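Putative aldehyde dehydrogenase (Burkholderia cenocepacia, PDB 4YWE) binds calcium and magnesium ions and probably oxidises aldehydes with NAD or NADP as acceptor. Local coordinates at residues Ile95-Ala107 and Pro321-Asn333. Numbering follows the deposited sequence.
Sequences IEARDTGKPLKQA and PSRADLDCGPLIN. With CA (calcium ion), chain K.
The carboxylate of Asp325 meets the first turn of helix 104-124 from its N-terminal end: Lys105 N reaches Asp325 OD1 at 2.9 Å from above the carboxylate plane, with an N-H...O angle of 164°. The contact is built on the short turn between helices 89-100 and 104-124 in the aldehyde dehydrogenase fold, resting on the loop between strand 318-319 and helix 334-349. CB of Pro103 and CB of Lys105 also pack against OD1 of Asp325, and the helix start would probably stabilise the negative charge. Leu104 CD1 comes obliquely to the Arg323 guanidinium, 3.8 Å from NE. The Gln106 amide turns its NE2 to water 2, which passes a hydrogen bond on to Asp327 O, while its OE1 is taken by Asn285 N.

Gly101 makes the turn with positive phi (101°), and Pro330 CD lies 3.3 Å from Gly101 O. Pro103, at the N-cap position, points the CB-CG edge of its ring at the backbone of Leu326, with CG 3.6 Å from Leu326 O. With chi1 at 162°, Ser322 swings OG away from its own N and up to the turn, donating to Lys102 O at 2.7 Å from above the carbonyl plane; Ala97 CB presses on the same OG.

The calcium end of the turn is joined to the loop through waters. Water 1 bridges Thr100 O and Pro330 O, and Ile332 CD1 sits 3.5 Å from Thr100 O. Asp99 gives the calcium ion both its O and its OD1, Val32 and Asp185 add backbone oxygens, and OD2 of Asp99 is held by Cys187 N and Leu188 N. Water 3, a calcium ligand at 2.4 Å, donates to Ile332 O at 2.9 Å.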
loop_
_atom_site.group_PDB
_atom_site.type_symbol
_atom_site.label_atom_id
_atom_site.label_comp_id
_atom_site.label_asym_id
_atom_site.label_seq_id
_atom_site.Cartn_x
_atom_site.Cartn_y
_atom_site.Cartn_z
ATOM N N ILE A 95 34.841 -6.598 -19.936
ATOM C CA ILE A 95 35.450 -7.041 -18.688
ATOM C C ILE A 95 34.702 -8.242 -18.122
ATOM O O ILE A 95 35.314 -9.235 -17.724
ATOM C CB ILE A 95 35.496 -5.896 -17.661
ATOM C CG1 ILE A 95 36.429 -4.785 -18.144
ATOM C CG2 ILE A 95 35.951 -6.411 -16.305
ATOM C CD1 ILE A 95 36.471 -3.581 -17.227
ATOM N N GLU A 96 33.377 -8.146 -18.093
ATOM C CA GLU A 96 32.537 -9.204 -17.543
ATOM C C GLU A 96 32.693 -10.507 -18.319
ATOM O O GLU A 96 32.863 -11.573 -17.728
ATOM C CB GLU A 96 31.069 -8.771 -17.539
ATOM C CG GLU A 96 30.127 -9.738 -16.838
ATOM C CD GLU A 96 30.089 -9.536 -15.335
ATOM O OE1 GLU A 96 31.165 -9.538 -14.700
ATOM O OE2 GLU A 96 28.977 -9.372 -14.788
ATOM N N ALA A 97 32.639 -10.413 -19.644
ATOM C CA ALA A 97 32.744 -11.583 -20.512
ATOM C C ALA A 97 34.104 -12.262 -20.387
ATOM O O ALA A 97 34.202 -13.486 -20.436
ATOM C CB ALA A 97 32.488 -11.191 -21.957
ATOM N N ARG A 98 35.149 -11.458 -20.230
ATOM C CA ARG A 98 36.510 -11.972 -20.120
ATOM C C ARG A 98 36.725 -12.682 -18.787
ATOM O O ARG A 98 37.519 -13.619 -18.686
ATOM C CB ARG A 98 37.517 -10.830 -20.279
ATOM C CG ARG A 98 38.971 -11.261 -20.336
ATOM C CD ARG A 98 39.879 -10.057 -20.538
ATOM N NE ARG A 98 41.278 -10.437 -20.699
ATOM C CZ ARG A 98 42.284 -9.570 -20.759
ATOM N NH1 ARG A 98 42.046 -8.269 -20.667
ATOM N NH2 ARG A 98 43.528 -10.005 -20.907
ATOM N N ASP A 99 35.998 -12.233 -17.770
ATOM C CA ASP A 99 36.198 -12.700 -16.405
ATOM C C ASP A 99 35.278 -13.873 -16.059
ATOM O O ASP A 99 35.675 -14.791 -15.342
ATOM C CB ASP A 99 35.975 -11.541 -15.426
ATOM C CG ASP A 99 36.546 -11.815 -14.050
ATOM O OD1 ASP A 99 37.283 -12.810 -13.894
ATOM O OD2 ASP A 99 36.269 -11.021 -13.127
ATOM N N THR A 100 34.054 -13.840 -16.575
ATOM C CA THR A 100 33.072 -14.878 -16.275
ATOM C C THR A 100 33.032 -15.952 -17.354
ATOM O O THR A 100 32.722 -17.111 -17.075
ATOM C CB THR A 100 31.660 -14.291 -16.120
ATOM O OG1 THR A 100 31.191 -13.841 -17.396
ATOM C CG2 THR A 100 31.670 -13.130 -15.141
ATOM N N GLY A 101 33.334 -15.560 -18.589
ATOM C CA GLY A 101 33.372 -16.496 -19.698
ATOM C C GLY A 101 32.150 -16.479 -20.596
ATOM O O GLY A 101 32.133 -17.130 -21.641
ATOM N N LYS A 102 31.125 -15.733 -20.194
ATOM C CA LYS A 102 29.884 -15.672 -20.957
ATOM C C LYS A 102 30.090 -14.952 -22.289
ATOM O O LYS A 102 30.973 -14.101 -22.409
ATOM C CB LYS A 102 28.786 -14.980 -20.140
ATOM C CG LYS A 102 29.058 -13.521 -19.813
ATOM C CD LYS A 102 27.986 -12.966 -18.886
ATOM C CE LYS A 102 27.965 -13.715 -17.565
ATOM N NZ LYS A 102 26.821 -13.313 -16.702
ATOM N N PRO A 103 29.284 -15.310 -23.303
ATOM C CA PRO A 103 29.321 -14.644 -24.610
ATOM C C PRO A 103 29.083 -13.137 -24.512
ATOM O O PRO A 103 28.444 -12.676 -23.566
ATOM C CB PRO A 103 28.185 -15.324 -25.380
ATOM C CG PRO A 103 28.073 -16.670 -24.758
ATOM C CD PRO A 103 28.366 -16.463 -23.300
ATOM N N LEU A 104 29.590 -12.391 -25.488
ATOM C CA LEU A 104 29.505 -10.933 -25.478
ATOM C C LEU A 104 28.063 -10.433 -25.467
ATOM O O LEU A 104 27.760 -9.407 -24.858
ATOM C CB LEU A 104 30.246 -10.355 -26.685
ATOM C CG LEU A 104 31.760 -10.578 -26.690
ATOM C CD1 LEU A 104 32.389 -9.969 -27.931
ATOM C CD2 LEU A 104 32.387 -10.002 -25.429
ATOM N N LYS A 105 27.181 -11.162 -26.140
ATOM C CA LYS A 105 25.770 -10.797 -26.204
ATOM C C LYS A 105 25.131 -10.835 -24.816
ATOM O O LYS A 105 24.329 -9.969 -24.467
ATOM C CB LYS A 105 25.022 -11.728 -27.162
ATOM C CG LYS A 105 23.568 -11.356 -27.386
ATOM C CD LYS A 105 22.903 -12.305 -28.371
ATOM C CE LYS A 105 21.457 -11.912 -28.630
ATOM N NZ LYS A 105 20.792 -12.834 -29.591
ATOM N N GLN A 106 25.499 -11.841 -24.029
ATOM C CA GLN A 106 24.979 -11.984 -22.671
ATOM C C GLN A 106 25.637 -10.989 -21.719
ATOM O O GLN A 106 24.982 -10.432 -20.836
ATOM C CB GLN A 106 25.187 -13.415 -22.168
ATOM C CG GLN A 106 24.478 -14.473 -23.003
ATOM C CD GLN A 106 24.742 -15.885 -22.512
ATOM O OE1 GLN A 106 24.973 -16.110 -21.325
ATOM N NE2 GLN A 106 24.710 -16.845 -23.428
ATOM N N ALA A 107 26.935 -10.770 -21.905
ATOM C CA ALA A 107 27.684 -9.830 -21.079
ATOM C C ALA A 107 27.172 -8.407 -21.269
ATOM O O ALA A 107 27.193 -7.601 -20.339
ATOM C CB ALA A 107 29.163 -9.905 -21.404
ATOM N N PRO A 321 34.988 -19.758 -27.358
ATOM C CA PRO A 321 35.482 -18.633 -26.559
ATOM C C PRO A 321 34.439 -17.532 -26.405
ATOM O O PRO A 321 33.542 -17.411 -27.241
ATOM C CB PRO A 321 36.687 -18.135 -27.362
ATOM C CG PRO A 321 37.143 -19.324 -28.127
ATOM C CD PRO A 321 35.896 -20.082 -28.472
ATOM N N SER A 322 34.558 -16.745 -25.342
ATOM C CA SER A 322 33.626 -15.654 -25.083
ATOM C C SER A 322 33.635 -14.620 -26.208
ATOM O O SER A 322 32.595 -14.061 -26.553
ATOM C CB SER A 322 33.958 -14.982 -23.751
ATOM O OG SER A 322 33.361 -13.701 -23.670
ATOM N N ARG A 323 34.811 -14.375 -26.779
ATOM C CA ARG A 323 34.943 -13.406 -27.864
ATOM C C ARG A 323 34.259 -13.898 -29.137
ATOM O O ARG A 323 33.859 -13.098 -29.983
ATOM C CB ARG A 323 36.417 -13.105 -28.146
ATOM C CG ARG A 323 37.133 -12.357 -27.030
ATOM C CD ARG A 323 36.400 -11.077 -26.657
ATOM N NE ARG A 323 36.172 -10.210 -27.810
ATOM C CZ ARG A 323 36.959 -9.195 -28.151
ATOM N NH1 ARG A 323 38.033 -8.912 -27.426
ATOM N NH2 ARG A 323 36.670 -8.460 -29.216
ATOM N N ALA A 324 34.126 -15.214 -29.268
ATOM C CA ALA A 324 33.469 -15.803 -30.429
ATOM C C ALA A 324 31.971 -15.513 -30.409
ATOM O O ALA A 324 31.314 -15.535 -31.451
ATOM C CB ALA A 324 33.721 -17.303 -30.482
ATOM N N ASP A 325 31.447 -15.245 -29.215
ATOM C CA ASP A 325 30.047 -14.869 -29.020
ATOM C C ASP A 325 29.093 -15.883 -29.649
ATOM O O ASP A 325 28.260 -15.534 -30.487
ATOM C CB ASP A 325 29.787 -13.472 -29.589
ATOM C CG ASP A 325 28.508 -12.852 -29.057
ATOM O OD1 ASP A 325 28.070 -13.240 -27.953
ATOM O OD2 ASP A 325 27.941 -11.973 -29.743
ATOM N N LEU A 326 29.225 -17.140 -29.242
ATOM C CA LEU A 326 28.385 -18.209 -29.766
ATOM C C LEU A 326 27.194 -18.459 -28.843
ATOM O O LEU A 326 26.828 -17.593 -28.048
ATOM C CB LEU A 326 29.206 -19.486 -29.946
ATOM C CG LEU A 326 30.439 -19.326 -30.841
ATOM C CD1 LEU A 326 31.261 -20.602 -30.873
ATOM C CD2 LEU A 326 30.028 -18.913 -32.246
ATOM N N ASP A 327 26.589 -19.638 -28.953
ATOM C CA ASP A 327 25.434 -19.978 -28.125
ATOM C C ASP A 327 25.826 -20.105 -26.659
ATOM O O ASP A 327 25.065 -19.736 -25.765
ATOM C CB ASP A 327 24.789 -21.281 -28.599
ATOM C CG ASP A 327 24.329 -21.213 -30.038
ATOM O OD1 ASP A 327 23.368 -20.466 -30.320
ATOM O OD2 ASP A 327 24.922 -21.915 -30.886
ATOM N N CYS A 328 27.022 -20.629 -26.421
ATOM C CA CYS A 328 27.482 -20.881 -25.066
ATOM C C CYS A 328 28.992 -20.695 -24.959
ATOM O O CYS A 328 29.725 -20.916 -25.923
ATOM C CB CYS A 328 27.084 -22.294 -24.633
ATOM S SG CYS A 328 27.371 -22.664 -22.896
ATOM N N GLY A 329 29.450 -20.277 -23.785
ATOM C CA GLY A 329 30.871 -20.150 -23.526
ATOM C C GLY A 329 31.362 -21.242 -22.597
ATOM O O GLY A 329 30.643 -22.210 -22.342
ATOM N N PRO A 330 32.591 -21.099 -22.085
ATOM C CA PRO A 330 33.144 -22.064 -21.130
ATOM C C PRO A 330 32.543 -21.903 -19.741
ATOM O O PRO A 330 31.881 -20.899 -19.473
ATOM C CB PRO A 330 34.633 -21.722 -21.119
ATOM C CG PRO A 330 34.664 -20.260 -21.408
ATOM C CD PRO A 330 33.542 -20.013 -22.383
ATOM N N LEU A 331 32.766 -22.882 -18.869
ATOM C CA LEU A 331 32.340 -22.769 -17.481
ATOM C C LEU A 331 33.378 -21.962 -16.708
ATOM O O LEU A 331 34.461 -21.690 -17.221
ATOM C CB LEU A 331 32.135 -24.150 -16.858
ATOM C CG LEU A 331 31.100 -25.023 -17.573
ATOM C CD1 LEU A 331 30.853 -26.318 -16.812
ATOM C CD2 LEU A 331 29.799 -24.258 -17.779
ATOM N N ILE A 332 33.046 -21.582 -15.478
ATOM C CA ILE A 332 33.840 -20.602 -14.743
ATOM C C ILE A 332 35.234 -21.125 -14.371
ATOM O O ILE A 332 36.194 -20.355 -14.340
ATOM C CB ILE A 332 33.075 -20.113 -13.490
ATOM C CG1 ILE A 332 33.770 -18.899 -12.868
ATOM C CG2 ILE A 332 32.906 -21.231 -12.478
ATOM C CD1 ILE A 332 33.850 -17.704 -13.794
ATOM N N ASN A 333 35.356 -22.424 -14.105
ATOM C CA ASN A 333 36.656 -23.010 -13.779
ATOM C C ASN A 333 36.658 -24.533 -13.899
ATOM O O ASN A 333 35.669 -25.136 -14.316
ATOM C CB ASN A 333 37.098 -22.595 -12.368
ATOM C CG ASN A 333 36.060 -22.907 -11.303
ATOM O OD1 ASN A 333 35.335 -23.897 -11.389
ATOM N ND2 ASN A 333 35.991 -22.056 -10.286
HETATM CA CA CA K . 37.713 -15.232 -13.992
HETATM O O HOH W 1 31.375 -19.536 -17.015
HETATM O O HOH W 2 25.241 -19.410 -22.631
HETATM O O HOH W 3 37.228 -17.601 -14.213
HETATM O O HOH W 4 39.230 -15.824 -12.037
#